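Phytochromobilin synthase (Solanum lycopersicum, PDB 6KME) probably catalyses the ferredoxin-dependent reduction of biliverdin IX alpha, captured here as bound substrate, to phytochromobilin, the chromophore of plant phytochromes. Local coordinates at residues L55-Y59 / D256-F261; D109-F113 / Y202-L208; V127-P132 / F174-V179. The protein carries 1 engineered substitution. All blocks are in the same frame, centred on the assembly; numbering follows the deposited sequence. Where two conformers were deposited one is given.

Contact 1 (L55-Y59 / D256-F261); sequences LQEKY and DVITKF
Tyr59 carries CG anti to its own carbonyl carbon (chi1 -60°), Phe261 carries CG anti to its backbone N (chi1 179°), and with these torsions the two aromatic side chains run antiparallel, one alongside the other. The setting is the antiparallel sheet of the bilin reductase fold: strand 51-63, outermost in the sheet, is interrupted here by a 3-10 turn, and helix 251-262 packs against the interruption. A methylene packs on the ring: Phe261 CB sits over the centre of one face of the Tyr59 ring, 4.0 Å from its centroid, a CH-pi contact, while Phe261 CD1 comes to 3.6 Å from Tyr59 CB. The rings themselves meet obliquely, with planes 39° apart. Val257 CG2 adds a looser apolar touch to Tyr59 CE1, and Met73 of strand 69-77 adjoins both aromatic residues. At the far end of the ring the chemistry turns polar. Tyr59 OH donates to Asp256 OD2, which lies at the edge of the ring and in its plane; the modelled 2.4 Å between these oxygens is doubtful as a precise length. Asp256 OD1 faces Lys260 NZ in a salt bridge one helical turn on, its modelled length equally doubtful. Leu55 packs alongside, its CD2 3.5 Å from Lys260 O, while Leu55 O accepts from both Lys58 N, at 2.9 Å, and Tyr59 N, at 2.8 Å.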
loop_
_atom_site.group_PDB
_atom_site.type_symbol
_atom_site.label_atom_id
_atom_site.label_comp_id
_atom_site.label_asym_id
_atom_site.label_seq_id
_atom_site.Cartn_x
_atom_site.Cartn_y
_atom_site.Cartn_z
ATOM N N LEU A 55 -2.607 17.097 7.847
ATOM C CA LEU A 55 -3.719 16.668 7.003
ATOM C C LEU A 55 -5.002 16.453 7.800
ATOM O O LEU A 55 -6.088 16.501 7.216
ATOM C CB LEU A 55 -3.342 15.389 6.248
ATOM C CG LEU A 55 -2.279 15.543 5.157
ATOM C CD1 LEU A 55 -1.794 14.173 4.642
ATOM C CD2 LEU A 55 -2.824 16.390 4.018
ATOM N N GLN A 56 -4.904 16.241 9.120
ATOM C CA GLN A 56 -6.113 15.965 9.887
ATOM C C GLN A 56 -7.091 17.135 9.858
ATOM O O GLN A 56 -8.292 16.919 10.064
ATOM C CB GLN A 56 -5.758 15.594 11.335
ATOM C CG GLN A 56 -6.862 14.813 12.075
ATOM C CD GLN A 56 -7.053 13.379 11.571
ATOM O OE1 GLN A 56 -6.188 12.522 11.761
ATOM N NE2 GLN A 56 -8.196 13.115 10.944
ATOM N N GLU A 57 -6.623 18.354 9.586
ATOM C CA GLU A 57 -7.497 19.515 9.509
ATOM C C GLU A 57 -8.178 19.654 8.157
ATOM O O GLU A 57 -9.079 20.489 8.022
ATOM C CB GLU A 57 -6.715 20.789 9.798
ATOM C CG GLU A 57 -5.917 20.736 11.081
ATOM C CD GLU A 57 -4.781 21.717 11.065
ATOM O OE1 GLU A 57 -4.856 22.675 10.266
ATOM O OE2 GLU A 57 -3.813 21.526 11.834
ATOM N N LYS A 58 -7.758 18.876 7.156
ATOM C CA LYS A 58 -8.379 18.912 5.839
ATOM C C LYS A 58 -9.021 17.593 5.427
ATOM O O LYS A 58 -9.861 17.598 4.519
ATOM C CB LYS A 58 -7.350 19.324 4.773
ATOM N N TYR A 59 -8.678 16.475 6.076
ATOM C CA TYR A 59 -9.203 15.149 5.719
ATOM C C TYR A 59 -9.540 14.406 7.008
ATOM O O TYR A 59 -8.643 13.899 7.683
ATOM C CB TYR A 59 -8.195 14.363 4.881
ATOM C CG TYR A 59 -7.879 15.081 3.597
ATOM C CD1 TYR A 59 -8.730 14.981 2.499
ATOM C CD2 TYR A 59 -6.761 15.897 3.498
ATOM C CE1 TYR A 59 -8.466 15.675 1.327
ATOM C CE2 TYR A 59 -6.485 16.587 2.331
ATOM C CZ TYR A 59 -7.337 16.470 1.249
ATOM O OH TYR A 59 -7.061 17.164 0.093
ATOM N N ASP A 256 -8.828 14.749 -5.390
ATOM C CA ASP A 256 -8.221 15.490 -4.292
ATOM C C ASP A 256 -7.781 14.553 -3.167
ATOM O O ASP A 256 -6.641 14.626 -2.698
ATOM C CB ASP A 256 -9.208 16.542 -3.789
ATOM C CG ASP A 256 -8.614 17.439 -2.729
ATOM O OD1 ASP A 256 -7.983 18.457 -3.090
ATOM O OD2 ASP A 256 -8.769 17.118 -1.532
ATOM N N VAL A 257 -8.666 13.652 -2.732
ATOM C CA VAL A 257 -8.315 12.700 -1.672
ATOM C C VAL A 257 -7.150 11.812 -2.105
ATOM O O VAL A 257 -6.267 11.477 -1.304
ATOM C CB VAL A 257 -9.540 11.848 -1.285
ATOM C CG1 VAL A 257 -9.105 10.677 -0.387
ATOM C CG2 VAL A 257 -10.594 12.690 -0.579
ATOM N N ILE A 258 -7.131 11.413 -3.373
ATOM C CA ILE A 258 -6.107 10.491 -3.850
ATOM C C ILE A 258 -4.733 11.155 -3.847
ATOM O O ILE A 258 -3.757 10.596 -3.331
ATOM C CB ILE A 258 -6.489 9.968 -5.248
ATOM C CG1 ILE A 258 -7.660 8.986 -5.126
ATOM C CG2 ILE A 258 -5.284 9.343 -5.940
ATOM C CD1 ILE A 258 -8.446 8.758 -6.434
ATOM N N THR A 259 -4.629 12.349 -4.427
ATOM C CA THR A 259 -3.332 12.980 -4.616
ATOM C C THR A 259 -2.849 13.764 -3.400
ATOM O O THR A 259 -1.634 13.938 -3.230
ATOM C CB THR A 259 -3.373 13.923 -5.813
ATOM O OG1 THR A 259 -4.399 14.904 -5.599
ATOM C CG2 THR A 259 -3.664 13.141 -7.090
ATOM N N LYS A 260 -3.760 14.275 -2.568
ATOM C CA LYS A 260 -3.359 15.095 -1.429
ATOM C C LYS A 260 -3.431 14.368 -0.096
ATOM O O LYS A 260 -2.841 14.846 0.889
ATOM C CB LYS A 260 -4.220 16.362 -1.359
ATOM C CG LYS A 260 -4.083 17.249 -2.589
ATOM C CD LYS A 260 -4.550 18.662 -2.296
ATOM C CE LYS A 260 -4.729 19.471 -3.569
ATOM N NZ LYS A 260 -5.958 19.071 -4.319
ATOM N N PHE A 261 -4.116 13.223 -0.026
ATOM C CA PHE A 261 -4.188 12.466 1.225
ATOM C C PHE A 261 -3.593 11.072 1.059
ATOM O O PHE A 261 -2.545 10.790 1.654
ATOM C CB PHE A 261 -5.626 12.409 1.756
ATOM C CG PHE A 261 -5.761 11.632 3.033
ATOM C CD1 PHE A 261 -5.410 12.213 4.251
ATOM C CD2 PHE A 261 -6.183 10.301 3.015
ATOM C CE1 PHE A 261 -5.510 11.501 5.431
ATOM C CE2 PHE A 261 -6.292 9.580 4.189
ATOM C CZ PHE A 261 -5.951 10.179 5.405
#

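Contact 2 (D109-F113 / Y202-L208)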
loop_
_atom_site.group_PDB
_atom_site.type_symbol
_atom_site.label_atom_id
_atom_site.label_comp_id
_atom_site.label_asym_id
_atom_site.label_seq_id
_atom_site.Cartn_x
_atom_site.Cartn_y
_atom_site.Cartn_z
ATOM N N ASP A 109 15.374 4.370 4.591
ATOM C CA ASP A 109 15.002 3.620 3.388
ATOM C C ASP A 109 14.113 2.407 3.674
ATOM O O ASP A 109 14.187 1.393 2.965
ATOM C CB ASP A 109 16.267 3.180 2.643
ATOM C CG ASP A 109 17.047 2.104 3.384
ATOM O OD1 ASP A 109 16.890 1.977 4.618
ATOM O OD2 ASP A 109 17.824 1.384 2.719
ATOM N N LEU A 110 13.241 2.522 4.677
ATOM C CA LEU A 110 12.338 1.438 5.053
ATOM C C LEU A 110 11.392 1.059 3.917
ATOM O O LEU A 110 11.032 1.897 3.080
ATOM C CB LEU A 110 11.486 1.839 6.258
ATOM C CG LEU A 110 12.153 1.855 7.622
ATOM C CD1 LEU A 110 11.501 2.919 8.488
ATOM C CD2 LEU A 110 12.019 0.475 8.239
ATOM N N PRO A 111 10.926 -0.187 3.902
ATOM C CA PRO A 111 9.779 -0.524 3.062
ATOM C C PRO A 111 8.560 0.298 3.459
ATOM O O PRO A 111 8.432 0.778 4.588
ATOM C CB PRO A 111 9.558 -2.019 3.333
ATOM C CG PRO A 111 10.892 -2.531 3.780
ATOM C CD PRO A 111 11.519 -1.377 4.546
ATOM N N ILE A 112 7.661 0.469 2.496
ATOM C CA ILE A 112 6.370 1.106 2.726
ATOM C C ILE A 112 5.377 0.046 3.193
ATOM O O ILE A 112 5.144 -0.944 2.495
ATOM C CB ILE A 112 5.880 1.807 1.454
ATOM C CG1 ILE A 112 6.757 3.035 1.195
ATOM C CG2 ILE A 112 4.411 2.156 1.584
ATOM C CD1 ILE A 112 6.621 3.623 -0.207
ATOM N N PHE A 113 4.809 0.232 4.386
ATOM C CA PHE A 113 3.782 -0.686 4.853
ATOM C C PHE A 113 2.492 -0.399 4.103
ATOM O O PHE A 113 2.095 0.757 3.957
ATOM C CB PHE A 113 3.548 -0.580 6.366
ATOM C CG PHE A 113 2.561 -1.609 6.879
ATOM C CD1 PHE A 113 2.988 -2.898 7.201
ATOM C CD2 PHE A 113 1.201 -1.309 6.975
ATOM C CE1 PHE A 113 2.069 -3.875 7.635
ATOM C CE2 PHE A 113 0.282 -2.269 7.400
ATOM C CZ PHE A 113 0.720 -3.557 7.739
ATOM N N TYR A 202 2.415 -5.945 10.477
ATOM C CA TYR A 202 2.683 -4.598 10.976
ATOM C C TYR A 202 3.725 -4.616 12.097
ATOM O O TYR A 202 4.567 -3.711 12.185
ATOM C CB TYR A 202 1.390 -3.910 11.425
ATOM C CG TYR A 202 1.620 -2.425 11.638
ATOM C CD1 TYR A 202 1.958 -1.602 10.567
ATOM C CD2 TYR A 202 1.557 -1.861 12.903
ATOM C CE1 TYR A 202 2.213 -0.242 10.745
ATOM C CE2 TYR A 202 1.810 -0.486 13.097
ATOM C CZ TYR A 202 2.139 0.308 12.010
ATOM O OH TYR A 202 2.396 1.654 12.185
ATOM N N GLN A 203 3.709 -5.649 12.952
ATOM C CA GLN A 203 4.736 -5.755 13.980
ATOM C C GLN A 203 6.109 -6.005 13.359
ATOM O O GLN A 203 7.120 -5.479 13.841
ATOM C CB GLN A 203 4.368 -6.855 14.983
ATOM C CG GLN A 203 3.186 -6.476 15.890
ATOM C CD GLN A 203 2.807 -7.580 16.864
ATOM O OE1 GLN A 203 2.766 -8.753 16.502
ATOM N NE2 GLN A 203 2.539 -7.207 18.109
ATOM N N ALA A 204 6.168 -6.805 12.289
ATOM C CA ALA A 204 7.426 -6.994 11.573
ATOM C C ALA A 204 7.956 -5.666 11.047
ATOM O O ALA A 204 9.155 -5.386 11.148
ATOM C CB ALA A 204 7.241 -7.996 10.421
ATOM N N TRP A 205 7.068 -4.838 10.483
ATOM C CA TRP A 205 7.477 -3.548 9.934
ATOM C C TRP A 205 7.975 -2.621 11.039
ATOM O O TRP A 205 8.979 -1.915 10.864
ATOM C CB TRP A 205 6.313 -2.909 9.171
ATOM C CG TRP A 205 6.689 -1.582 8.539
ATOM C CD1 TRP A 205 7.289 -1.395 7.327
ATOM C CD2 TRP A 205 6.517 -0.274 9.110
ATOM N NE1 TRP A 205 7.511 -0.053 7.109
ATOM C CE2 TRP A 205 7.049 0.657 8.187
ATOM C CE3 TRP A 205 5.968 0.200 10.316
ATOM C CZ2 TRP A 205 7.046 2.039 8.423
ATOM C CZ3 TRP A 205 5.968 1.571 10.555
ATOM C CH2 TRP A 205 6.507 2.477 9.611
ATOM N N LEU A 206 7.297 -2.623 12.192
ATOM C CA LEU A 206 7.765 -1.816 13.321
ATOM C C LEU A 206 9.138 -2.271 13.805
ATOM O O LEU A 206 9.946 -1.445 14.251
ATOM C CB LEU A 206 6.743 -1.861 14.463
ATOM C CG LEU A 206 5.418 -1.113 14.241
ATOM C CD1 LEU A 206 4.451 -1.452 15.357
ATOM C CD2 LEU A 206 5.618 0.413 14.177
ATOM N N GLY A 207 9.423 -3.573 13.722
ATOM C CA GLY A 207 10.752 -4.056 14.065
ATOM C C GLY A 207 11.811 -3.596 13.084
ATOM O O GLY A 207 12.946 -3.330 13.479
ATOM N N LEU A 208 11.455 -3.492 11.796
ATOM C CA LEU A 208 12.351 -2.867 10.828
ATOM C C LEU A 208 12.567 -1.395 11.150
ATOM O O LEU A 208 13.698 -0.892 11.071
ATOM C CB LEU A 208 11.786 -3.015 9.412
ATOM C CG LEU A 208 11.652 -4.454 8.885
ATOM C CD1 LEU A 208 11.172 -4.400 7.437
ATOM C CD2 LEU A 208 12.973 -5.204 9.008
#
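An aromatic cluster of Phe113, Tyr202 and Trp205 joins the start of strand 112-119 to helix 188-211, which lies across one face of the antiparallel sheet. Phe113, with CG anti to its backbone N (chi1 -175°), reaches between the two helix residues and meets each differently. Tyr202 presents its edge: CD1 stands over the centre of the Phe113 ring and comes to 3.6 Å from Phe113 CE2, a T-shaped pair with centroids 4.8 Å apart and planes nearly perpendicular, at 78°. Toward Trp205, by contrast, Phe113 offers its methylene, CB lying over the face of the five-membered ring, 3.9 Å from its centroid. The indole is held by its rim as well. Trp205 NE1 donates to Pro111 O at 2.8 Å, in a nearly straight bond with the oxygen close to the indole plane, although the N-H comes from above the carbonyl plane and not along a lone pair. This satisfies a buried N-H and restricts the rotation of the ring. Nearly one turn further along the helix, Leu208 CB meets Leu110 CD2 at 3.7 Å, and Leu208 CD1 approaches Pro111 CG at 4.1 Å. Tyr202 OH is bonded to Thr44 OG1 of helix 34-47, so the cluster also ties in a second helix. Such interlocked aromatic packing between sheet and helix belongs to the hydrophobic core of the alpha/beta/alpha sandwich of ferredoxin-dependent bilin reductases.

Contact 3 (V127-P132 / F174-V179). With BLA (biliverdine IX alpha), chain B.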
loop_
_atom_site.group_PDB
_atom_site.type_symbol
_atom_site.label_atom_id
_atom_site.label_comp_id
_atom_site.label_asym_id
_atom_site.label_seq_id
_atom_site.Cartn_x
_atom_site.Cartn_y
_atom_site.Cartn_z
ATOM N N VAL A 127 -4.619 -6.875 -0.572
ATOM C CA VAL A 127 -3.167 -6.751 -0.686
ATOM C C VAL A 127 -2.614 -6.312 0.670
ATOM O O VAL A 127 -3.056 -5.304 1.241
ATOM C CB VAL A 127 -2.745 -5.777 -1.807
ATOM C CG1 VAL A 127 -1.223 -5.554 -1.774
ATOM C CG2 VAL A 127 -3.161 -6.291 -3.177
ATOM N N LEU A 128 -1.657 -7.085 1.190
ATOM C CA LEU A 128 -0.965 -6.782 2.439
ATOM C C LEU A 128 0.525 -7.000 2.207
ATOM O O LEU A 128 0.929 -8.104 1.821
ATOM C CB LEU A 128 -1.479 -7.681 3.575
ATOM C CG LEU A 128 -0.756 -7.597 4.933
ATOM C CD1 LEU A 128 -0.889 -6.185 5.519
ATOM C CD2 LEU A 128 -1.320 -8.646 5.881
ATOM N N ASP A 129 1.345 -5.964 2.433
ATOM C CA ASP A 129 2.749 -6.100 2.068
ATOM C C ASP A 129 3.611 -5.064 2.774
ATOM O O ASP A 129 3.129 -4.037 3.267
ATOM C CB ASP A 129 2.940 -5.966 0.555
ATOM C CG ASP A 129 4.304 -6.454 0.078
ATOM O OD1 ASP A 129 4.941 -7.301 0.758
ATOM O OD2 ASP A 129 4.741 -5.987 -0.997
ATOM N N LEU A 130 4.903 -5.373 2.822
ATOM C CA LEU A 130 5.958 -4.391 3.096
ATOM C C LEU A 130 6.572 -4.070 1.730
ATOM O O LEU A 130 7.504 -4.741 1.284
ATOM C CB LEU A 130 6.970 -4.959 4.094
ATOM C CG LEU A 130 6.612 -4.926 5.593
ATOM C CD1 LEU A 130 5.284 -5.630 5.923
ATOM C CD2 LEU A 130 7.762 -5.477 6.497
ATOM N N ASN A 131 6.000 -3.074 1.024
ATOM C CA ASN A 131 6.421 -2.791 -0.359
ATOM C C ASN A 131 7.875 -2.310 -0.358
ATOM O O ASN A 131 8.209 -1.360 0.365
ATOM C CB ASN A 131 5.549 -1.712 -1.044
ATOM C CG ASN A 131 4.045 -2.100 -1.234
ATOM O OD1 ASN A 131 3.198 -1.207 -1.269
ATOM N ND2 ASN A 131 3.730 -3.390 -1.399
ATOM N N PRO A 132 8.759 -2.898 -1.170
ATOM C CA PRO A 132 10.156 -2.432 -1.173
ATOM C C PRO A 132 10.284 -1.019 -1.722
ATOM O O PRO A 132 9.675 -0.664 -2.732
ATOM C CB PRO A 132 10.875 -3.445 -2.077
ATOM C CG PRO A 132 9.781 -4.044 -2.934
ATOM C CD PRO A 132 8.573 -4.087 -2.020
ATOM N N PHE A 174 6.289 -3.443 -7.572
ATOM C CA PHE A 174 6.193 -2.804 -6.268
ATOM C C PHE A 174 5.981 -3.777 -5.111
ATOM O O PHE A 174 5.915 -3.335 -3.959
ATOM C CB PHE A 174 5.064 -1.755 -6.297
ATOM C CG PHE A 174 5.211 -0.751 -7.411
ATOM C CD1 PHE A 174 6.133 0.294 -7.309
ATOM C CD2 PHE A 174 4.468 -0.875 -8.587
ATOM C CE1 PHE A 174 6.293 1.217 -8.343
ATOM C CE2 PHE A 174 4.618 0.050 -9.630
ATOM C CZ PHE A 174 5.533 1.098 -9.504
ATOM N N PHE A 175 5.886 -5.078 -5.366
ATOM C CA PHE A 175 5.579 -6.031 -4.305
ATOM C C PHE A 175 6.848 -6.726 -3.819
ATOM O O PHE A 175 7.802 -6.916 -4.577
ATOM C CB PHE A 175 4.567 -7.080 -4.782
ATOM C CG PHE A 175 3.165 -6.551 -4.954
ATOM C CD1 PHE A 175 2.817 -5.276 -4.506
ATOM C CD2 PHE A 175 2.188 -7.334 -5.555
ATOM C CE1 PHE A 175 1.531 -4.795 -4.661
ATOM C CE2 PHE A 175 0.880 -6.851 -5.713
ATOM C CZ PHE A 175 0.559 -5.590 -5.266
ATOM N N SER A 176 6.845 -7.107 -2.548
ATOM C CA SER A 176 7.951 -7.821 -1.920
ATOM C C SER A 176 7.738 -9.323 -2.039
ATOM O O SER A 176 6.658 -9.775 -2.413
ATOM C CB SER A 176 8.052 -7.403 -0.457
ATOM O OG SER A 176 7.320 -8.295 0.360
ATOM N N PRO A 177 8.755 -10.136 -1.722
ATOM C CA PRO A 177 8.567 -11.598 -1.755
ATOM C C PRO A 177 7.630 -12.133 -0.685
ATOM O O PRO A 177 7.288 -13.317 -0.745
ATOM C CB PRO A 177 9.989 -12.154 -1.548
ATOM C CG PRO A 177 10.917 -10.993 -1.779
ATOM C CD PRO A 177 10.145 -9.779 -1.384
ATOM N N ILE A 178 7.209 -11.331 0.291
ATOM C CA ILE A 178 6.266 -11.803 1.294
ATOM C C ILE A 178 4.869 -11.235 1.072
ATOM O O ILE A 178 4.022 -11.329 1.968
ATOM C CB ILE A 178 6.755 -11.509 2.724
ATOM C CG1 ILE A 178 6.807 -9.997 2.998
ATOM C CG2 ILE A 178 8.099 -12.186 2.976
ATOM C CD1 ILE A 178 7.023 -9.649 4.488
ATOM N N VAL A 179 4.602 -10.650 -0.101
ATOM C CA VAL A 179 3.302 -10.030 -0.343
ATOM C C VAL A 179 2.186 -11.051 -0.153
ATOM O O VAL A 179 2.305 -12.224 -0.533
ATOM C CB VAL A 179 3.228 -9.405 -1.748
ATOM C CG1 VAL A 179 3.397 -10.488 -2.856
ATOM C CG2 VAL A 179 1.912 -8.669 -1.928
HETATM C CHA BLA B . -8.702 -5.065 -7.026
HETATM N NA BLA B . -6.555 -4.152 -5.896
HETATM C C1A BLA B . -7.198 -4.996 -6.815
HETATM C C2A BLA B . -6.160 -5.753 -7.516
HETATM C C3A BLA B . -4.870 -5.318 -6.977
HETATM C C4A BLA B . -5.142 -4.325 -5.977
HETATM C CMA BLA B . -3.462 -5.796 -7.337
HETATM C CAA BLA B . -6.486 -6.778 -8.639
HETATM C CBA BLA B . -6.729 -6.038 -9.926
HETATM C CGA BLA B . -5.384 -5.847 -10.720
HETATM O O1A BLA B . -4.820 -6.890 -10.872
HETATM O O2A BLA B . -5.176 -4.711 -11.031
HETATM C CHB BLA B . -4.152 -3.566 -5.084
HETATM N NB BLA B . -2.305 -3.013 -6.564
HETATM C C1B BLA B . -2.979 -2.859 -5.331
HETATM C C2B BLA B . -1.852 -2.211 -4.418
HETATM C C3B BLA B . -0.778 -1.810 -5.203
HETATM C C4B BLA B . -1.081 -2.282 -6.627
HETATM C CMB BLA B . -2.152 -1.882 -2.966
HETATM O OB BLA B . -0.497 -2.101 -7.684
HETATM C CAB BLA B . 0.566 -1.139 -5.067
HETATM C CBB BLA B . 1.556 -0.705 -5.881
HETATM N NC BLA B . -9.163 -1.279 -3.343
HETATM C C1C BLA B . -8.474 -0.495 -2.390
HETATM C C2C BLA B . -9.479 0.569 -1.928
HETATM C C3C BLA B . -10.669 0.343 -2.620
HETATM C C4C BLA B . -10.493 -0.871 -3.564
HETATM C CMC BLA B . -9.030 1.599 -0.884
HETATM O OC BLA B . -7.316 -0.793 -2.145
HETATM C CAC BLA B . -11.918 1.140 -2.488
HETATM C CBC BLA B . -12.164 2.447 -2.244
HETATM C CHD BLA B . -11.262 -1.547 -4.473
HETATM N ND BLA B . -9.617 -3.223 -5.568
HETATM C C1D BLA B . -10.813 -2.659 -5.405
HETATM C C2D BLA B . -11.869 -3.262 -6.314
HETATM C C3D BLA B . -11.241 -4.251 -7.048
HETATM C C4D BLA B . -9.751 -4.268 -6.598
HETATM C CMD BLA B . -13.296 -2.746 -6.282
HETATM C CAD BLA B . -11.742 -5.220 -8.126
HETATM C CBD BLA B . -12.053 -4.551 -9.451
HETATM C CGD BLA B . -10.785 -4.022 -10.254
HETATM O O1D BLA B . -10.938 -2.866 -10.609
HETATM O O2D BLA B . -9.894 -4.852 -10.377
#
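Asp129 meets the loop 174-179 along its whole length, from the methylene against Val179 to the carboxylate against Ser176. Its CB lies 3.8 Å from Val179 CG2, and its CG, turned anti to the backbone N (chi1 -165°), comes to 3.6 Å from Val179 CB. Beyond CG the two oxygens divide the polar work. OD1 accepts from Ser176 OG at 2.6 Å and OD2 from Ser176 N at 2.8 Å, each through its syn lone pair, so one carboxylate grips both the hydroxyl and the backbone of a single serine. OD2 takes a further bond from Asn131 ND2 on its anti side, somewhat out of the carboxylate plane; the amide oxygen of Asn131 is bonded in turn to Tyr231 OH. Three bonds thus grip the buried carboxylate and fix its rotation. Ser176 OG also accepts from Ile178 N at 3.0 Å, an ST turn that opens the type I turn from Ser176 to Val179. On the same loop, Phe175 runs alongside Asn131, and its CZ packs 3.9 Å from Val127 CG1. The bilin packs against this side: Val127 CG2 lies 3.5 Å from CHB of biliverdin, and Phe175 CE1 is 3.8 Å from its CAB, while Phe174 CB touches the end of the same vinyl group. A sheet strand and a hydrogen-bonded loop together make this wall of the substrate pocket of a bilin reductase.

How the contacts relate
The three contacts show how one sheet serves different tasks. Contact 1 is partly buried, at an outermost strand, and mixes aromatic packing with a salt-bridged acid and lysine toward the surface. Contacts 2 and 3 are core contacts, contact 3 buried throughout, and adjoin each other on the neighbouring strands 112-119 and 123-131, where Ile112 O probably accepts from Asn131 N and Leu208 CD1 packs on Leu130 CD2. Contact 2 is mostly apolar, with a single indole bond; contact 3 is built round a buried carboxylate and is the one that touches the bilin. Contact 1 stands apart, its centre about 23 Å from that of contact 2 and about 25 Å from that of contact 3.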